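Local coordinates for Lin1840 protein (Listeria innocua serovar 6a, PDB 4ZOC) that probably hydrolyses terminal, non-reducing beta-D-glucosyl residues as a family 3 beta-glucosidase, with a part in beta-1,2-glucan metabolism, at residues A20-N34 with T54-D68. The protein carries 2 engineered substitutions. Residues are numbered along the deposited sequence; the frame is centred on the assembly and turned at random.
Sequences AQCLQLSPFLFKGTN and TENAGSVLGSSSALD
Asp68 OD1 accepts from both Thr33 OG1, at 2.7 Å, and the backbone N of Asn34, drawing the end of the type II turn Phe30-Thr33 onto the first turn of helix 66-79. The hydroxyl comes in on the syn lone pair, whereas the amide meets the oxygen from above the carboxylate plane. Thr33 presents OG1 to the carboxylate by turning it anti to its own backbone N (chi1 -173°); Lys35 O is a second partner of this hydroxyl. Asp68 OD2 takes Ser64 N at 3.0 Å on its anti lone pair, and also Ser64 OG; a water donates to both Asp68 OD2 and Thr33 OG1. Ser65 OG, at the helix N-cap, accepts from Asp68 N.

Farther back, the segments pair as the first two parallel strands of the family 3 TIM-type barrel, 23-25 and 59-61. Leu23 O receives two backbone amides, Gly58 N and Ser59 N; Leu25 N donates to Ser59 O (3.0 Å) and Leu25 O accepts from Leu61 N. On the Gln24-Ser59 side of the sheet, Gln24 NE2 donates to Ser59 OG at 2.9 Å and 166°, with the serine oxygen almost in the amide plane; Ser59 OG has a second partner in Val87 O of the next strand. Gln24 OE1 is buried against Leu61 CB and CD1 without a polar partner. On the Val60 side, the Phe30 ring meets Val60 CG2 obliquely through CE1 (3.5 Å), while Pro27 CB lies 4.0 Å from Val60 CG1. A water joins Ser26 OG to Leu61 O, and another links Gln21 NE2 to Asn56 O; Gln21 OE1 bonds to Lys336 NZ.

With backbone amides and hydroxyls around its two oxygens, Asp68 is probably ionised, its charge stabilised by donors from the loop and the helix start, which the carboxylate ties together.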
loop_
_atom_site.group_PDB
_atom_site.type_symbol
_atom_site.label_atom_id
_atom_site.label_comp_id
_atom_site.label_asym_id
_atom_site.label_seq_id
_atom_site.Cartn_x
_atom_site.Cartn_y
_atom_site.Cartn_z
ATOM N N ALA A 20 14.093 -38.157 4.664
ATOM C CA ALA A 20 14.977 -37.595 3.662
ATOM C C ALA A 20 14.338 -37.426 2.303
ATOM O O ALA A 20 14.771 -36.542 1.514
ATOM C CB ALA A 20 16.249 -38.454 3.561
ATOM N N GLN A 21 13.323 -38.254 2.000
ATOM C CA GLN A 21 12.587 -38.135 0.750
ATOM C C GLN A 21 12.015 -36.696 0.654
ATOM O O GLN A 21 11.781 -36.231 -0.435
ATOM C CB GLN A 21 11.415 -39.196 0.650
ATOM C CG GLN A 21 10.717 -39.273 -0.690
ATOM C CD GLN A 21 11.564 -39.590 -1.888
ATOM O OE1 GLN A 21 11.182 -39.252 -3.010
ATOM N NE2 GLN A 21 12.640 -40.356 -1.698
ATOM N N CYS A 22 11.784 -36.032 1.784
ATOM C CA CYS A 22 11.217 -34.695 1.844
ATOM C C CYS A 22 12.250 -33.554 1.833
ATOM O O CYS A 22 11.894 -32.419 2.173
ATOM C CB CYS A 22 10.307 -34.541 3.090
ATOM S SG CYS A 22 8.937 -35.725 3.083
ATOM N N LEU A 23 13.492 -33.859 1.422
ATOM C CA LEU A 23 14.576 -32.916 1.306
ATOM C C LEU A 23 15.035 -32.738 -0.163
ATOM O O LEU A 23 15.214 -33.702 -0.906
ATOM C CB LEU A 23 15.723 -33.384 2.128
ATOM C CG LEU A 23 16.994 -32.550 2.032
ATOM C CD1 LEU A 23 16.860 -31.216 2.706
ATOM C CD2 LEU A 23 18.106 -33.359 2.613
ATOM N N GLN A 24 15.218 -31.488 -0.549
ATOM C CA GLN A 24 15.801 -31.119 -1.838
ATOM C C GLN A 24 17.128 -30.399 -1.654
ATOM O O GLN A 24 17.239 -29.467 -0.839
ATOM C CB GLN A 24 14.825 -30.236 -2.654
ATOM C CG GLN A 24 15.267 -29.941 -4.056
ATOM C CD GLN A 24 14.269 -29.063 -4.727
ATOM O OE1 GLN A 24 14.061 -27.884 -4.310
ATOM N NE2 GLN A 24 13.590 -29.604 -5.739
ATOM N N LEU A 25 18.125 -30.842 -2.451
ATOM C CA LEU A 25 19.494 -30.329 -2.388
ATOM C C LEU A 25 20.032 -29.850 -3.712
ATOM O O LEU A 25 19.617 -30.342 -4.746
ATOM C CB LEU A 25 20.439 -31.378 -1.802
ATOM C CG LEU A 25 20.075 -31.851 -0.448
ATOM C CD1 LEU A 25 21.077 -32.973 -0.129
ATOM C CD2 LEU A 25 20.145 -30.800 0.618
ATOM N N SER A 26 21.000 -28.918 -3.653
ATOM C CA SER A 26 21.735 -28.491 -4.833
ATOM C C SER A 26 22.561 -29.681 -5.354
ATOM O O SER A 26 22.906 -30.571 -4.547
ATOM C CB SER A 26 22.670 -27.376 -4.453
ATOM O OG SER A 26 21.929 -26.188 -4.201
ATOM N N PRO A 27 22.904 -29.706 -6.651
ATOM C CA PRO A 27 23.481 -30.947 -7.195
ATOM C C PRO A 27 24.847 -31.345 -6.604
ATOM O O PRO A 27 25.214 -32.559 -6.533
ATOM C CB PRO A 27 23.635 -30.652 -8.672
ATOM C CG PRO A 27 23.642 -29.119 -8.780
ATOM C CD PRO A 27 22.632 -28.731 -7.713
ATOM N N PHE A 28 25.622 -30.340 -6.239
ATOM C CA PHE A 28 27.016 -30.604 -5.796
ATOM C C PHE A 28 27.092 -31.127 -4.364
ATOM O O PHE A 28 28.182 -31.410 -3.855
ATOM C CB PHE A 28 27.898 -29.341 -5.962
ATOM C CG PHE A 28 27.301 -28.104 -5.423
ATOM C CD1 PHE A 28 27.445 -27.810 -4.095
ATOM C CD2 PHE A 28 26.637 -27.198 -6.261
ATOM C CE1 PHE A 28 26.886 -26.640 -3.584
ATOM C CE2 PHE A 28 26.060 -26.036 -5.733
ATOM C CZ PHE A 28 26.204 -25.778 -4.414
ATOM N N LEU A 29 25.938 -31.284 -3.726
ATOM C CA LEU A 29 25.822 -32.037 -2.457
ATOM C C LEU A 29 25.683 -33.558 -2.663
ATOM O O LEU A 29 25.672 -34.309 -1.716
ATOM C CB LEU A 29 24.700 -31.511 -1.569
ATOM C CG LEU A 29 24.884 -30.029 -1.279
ATOM C CD1 LEU A 29 23.681 -29.350 -0.694
ATOM C CD2 LEU A 29 26.076 -29.831 -0.353
ATOM N N PHE A 30 25.659 -34.006 -3.895
ATOM C CA PHE A 30 25.503 -35.398 -4.175
ATOM C C PHE A 30 26.808 -35.932 -4.743
ATOM O O PHE A 30 27.464 -35.295 -5.543
ATOM C CB PHE A 30 24.368 -35.647 -5.181
ATOM C CG PHE A 30 23.011 -35.329 -4.679
ATOM C CD1 PHE A 30 22.517 -34.064 -4.801
ATOM C CD2 PHE A 30 22.201 -36.299 -4.124
ATOM C CE1 PHE A 30 21.207 -33.775 -4.360
ATOM C CE2 PHE A 30 20.914 -36.009 -3.669
ATOM C CZ PHE A 30 20.419 -34.740 -3.810
ATOM N N LYS A 31 27.129 -37.162 -4.406
ATOM C CA LYS A 31 28.131 -37.870 -5.126
ATOM C C LYS A 31 27.772 -37.955 -6.636
ATOM O O LYS A 31 26.578 -38.108 -7.053
ATOM C CB LYS A 31 28.229 -39.282 -4.537
ATOM C CG LYS A 31 29.216 -40.199 -5.236
ATOM C CD LYS A 31 29.198 -41.536 -4.490
ATOM C CE LYS A 31 29.958 -42.613 -5.242
ATOM N NZ LYS A 31 31.385 -42.236 -5.264
ATOM N N GLY A 32 28.803 -37.877 -7.477
ATOM C CA GLY A 32 28.570 -38.080 -8.915
ATOM C C GLY A 32 28.290 -36.788 -9.689
ATOM O O GLY A 32 28.158 -36.796 -10.931
ATOM N N THR A 33 28.227 -35.672 -8.986
ATOM C CA THR A 33 28.095 -34.382 -9.642
ATOM C C THR A 33 29.284 -34.105 -10.567
ATOM O O THR A 33 30.389 -34.620 -10.364
ATOM C CB THR A 33 27.970 -33.232 -8.604
ATOM O OG1 THR A 33 27.675 -32.031 -9.308
ATOM C CG2 THR A 33 29.275 -33.030 -7.791
ATOM N N ASN A 34 29.107 -33.304 -11.595
ATOM C CA ASN A 34 30.264 -33.011 -12.418
ATOM C C ASN A 34 30.622 -31.547 -12.430
ATOM O O ASN A 34 31.294 -31.111 -13.325
ATOM C CB ASN A 34 30.097 -33.566 -13.833
ATOM C CG ASN A 34 29.296 -32.690 -14.662
ATOM O OD1 ASN A 34 28.464 -31.929 -14.132
ATOM N ND2 ASN A 34 29.596 -32.652 -15.943
ATOM N N THR A 54 22.083 -37.752 2.032
ATOM C CA THR A 54 22.184 -37.497 0.621
ATOM C C THR A 54 21.821 -38.697 -0.257
ATOM O O THR A 54 21.215 -38.538 -1.314
ATOM C CB THR A 54 23.523 -36.833 0.253
ATOM O OG1 THR A 54 24.614 -37.736 0.453
ATOM C CG2 THR A 54 23.730 -35.587 1.077
ATOM N N GLU A 55 22.082 -39.900 0.225
ATOM C CA GLU A 55 21.758 -41.090 -0.506
ATOM C C GLU A 55 20.282 -41.370 -0.446
ATOM O O GLU A 55 19.804 -42.235 -1.160
ATOM C CB GLU A 55 22.514 -42.278 0.050
ATOM C CG GLU A 55 24.035 -42.084 -0.152
ATOM C CD GLU A 55 24.853 -43.181 0.442
ATOM O OE1 GLU A 55 26.044 -43.098 0.233
ATOM O OE2 GLU A 55 24.298 -44.094 1.112
ATOM N N ASN A 56 19.554 -40.647 0.424
ATOM C CA ASN A 56 18.084 -40.793 0.530
ATOM C C ASN A 56 17.243 -39.499 0.267
ATOM O O ASN A 56 16.026 -39.522 0.368
ATOM C CB ASN A 56 17.720 -41.375 1.895
ATOM C CG ASN A 56 18.290 -42.758 2.038
ATOM O OD1 ASN A 56 17.856 -43.698 1.364
ATOM N ND2 ASN A 56 19.324 -42.837 2.762
ATOM N N ALA A 57 17.903 -38.441 -0.128
ATOM C CA ALA A 57 17.201 -37.199 -0.494
ATOM C C ALA A 57 16.249 -37.361 -1.626
ATOM O O ALA A 57 16.439 -38.179 -2.524
ATOM C CB ALA A 57 18.236 -36.119 -0.810
ATOM N N GLY A 58 15.142 -36.589 -1.602
ATOM C CA GLY A 58 14.081 -36.798 -2.593
ATOM C C GLY A 58 14.365 -36.137 -3.904
ATOM O O GLY A 58 13.952 -36.622 -4.983
ATOM N N SER A 59 15.090 -35.031 -3.860
ATOM C CA SER A 59 15.181 -34.237 -5.088
ATOM C C SER A 59 16.452 -33.398 -5.171
ATOM O O SER A 59 16.990 -33.010 -4.175
ATOM C CB SER A 59 13.868 -33.341 -5.134
ATOM O OG SER A 59 13.881 -32.451 -6.252
ATOM N N VAL A 60 16.860 -33.084 -6.406
ATOM C CA VAL A 60 17.847 -32.137 -6.765
ATOM C C VAL A 60 17.233 -30.888 -7.332
ATOM O O VAL A 60 16.322 -30.987 -8.137
ATOM C CB VAL A 60 18.712 -32.746 -7.886
ATOM C CG1 VAL A 60 19.786 -31.769 -8.327
ATOM C CG2 VAL A 60 19.376 -33.999 -7.360
ATOM N N LEU A 61 17.726 -29.700 -6.940
ATOM C CA LEU A 61 17.365 -28.529 -7.771
ATOM C C LEU A 61 18.571 -27.827 -8.340
ATOM O O LEU A 61 19.640 -27.729 -7.698
ATOM C CB LEU A 61 16.465 -27.535 -7.070
ATOM C CG LEU A 61 17.195 -26.461 -6.261
ATOM C CD1 LEU A 61 16.190 -25.420 -5.840
ATOM C CD2 LEU A 61 17.738 -27.213 -5.087
ATOM N N GLY A 62 18.423 -27.416 -9.594
ATOM C CA GLY A 62 19.435 -26.697 -10.258
ATOM C C GLY A 62 20.659 -27.520 -10.723
ATOM O O GLY A 62 21.778 -27.019 -10.694
ATOM N N SER A 63 20.409 -28.742 -11.165
ATOM C CA SER A 63 21.418 -29.471 -11.971
ATOM C C SER A 63 22.015 -28.541 -13.071
ATOM O O SER A 63 21.327 -27.689 -13.596
ATOM C CB SER A 63 20.840 -30.726 -12.595
ATOM O OG SER A 63 21.767 -31.338 -13.466
ATOM N N SER A 64 23.323 -28.666 -13.328
ATOM C CA SER A 64 23.975 -27.785 -14.274
ATOM C C SER A 64 23.909 -28.232 -15.699
ATOM O O SER A 64 24.153 -27.408 -16.587
ATOM C CB SER A 64 25.449 -27.453 -13.848
ATOM O OG SER A 64 26.212 -28.633 -13.747
ATOM N N SER A 65 23.587 -29.504 -15.964
ATOM C CA SER A 65 23.575 -30.078 -17.312
ATOM C C SER A 65 23.102 -31.543 -17.287
ATOM O O SER A 65 22.940 -32.157 -16.213
ATOM C CB SER A 65 24.999 -30.111 -17.929
ATOM O OG SER A 65 25.814 -31.080 -17.260
ATOM N N ALA A 66 22.884 -32.082 -18.471
ATOM C CA ALA A 66 22.482 -33.500 -18.620
ATOM C C ALA A 66 23.488 -34.413 -18.001
ATOM O O ALA A 66 23.095 -35.362 -17.382
ATOM C CB ALA A 66 22.319 -33.862 -20.076
ATOM N N LEU A 67 24.786 -34.111 -18.120
ATOM C CA LEU A 67 25.803 -35.001 -17.558
ATOM C C LEU A 67 25.846 -34.913 -16.002
ATOM O O LEU A 67 26.205 -35.876 -15.309
ATOM C CB LEU A 67 27.183 -34.755 -18.147
ATOM C CG LEU A 67 27.794 -35.686 -19.181
ATOM C CD1 LEU A 67 26.839 -36.274 -20.207
ATOM C CD2 LEU A 67 28.957 -35.000 -19.905
ATOM N N ASP A 68 25.550 -33.727 -15.481
ATOM C CA ASP A 68 25.412 -33.513 -14.066
ATOM C C ASP A 68 24.291 -34.447 -13.589
ATOM O O ASP A 68 24.479 -35.272 -12.654
ATOM C CB ASP A 68 25.114 -32.036 -13.733
ATOM C CG ASP A 68 25.606 -31.605 -12.358
ATOM O OD1 ASP A 68 26.244 -32.396 -11.623
ATOM O OD2 ASP A 68 25.311 -30.436 -11.968
HETATM O O HOH W 1 14.166 -41.412 0.604
HETATM O O HOH W 2 20.907 -25.447 -6.445
HETATM O O HOH W 3 25.683 -38.535 -2.160
HETATM O O HOH W 4 26.776 -29.149 -9.931
#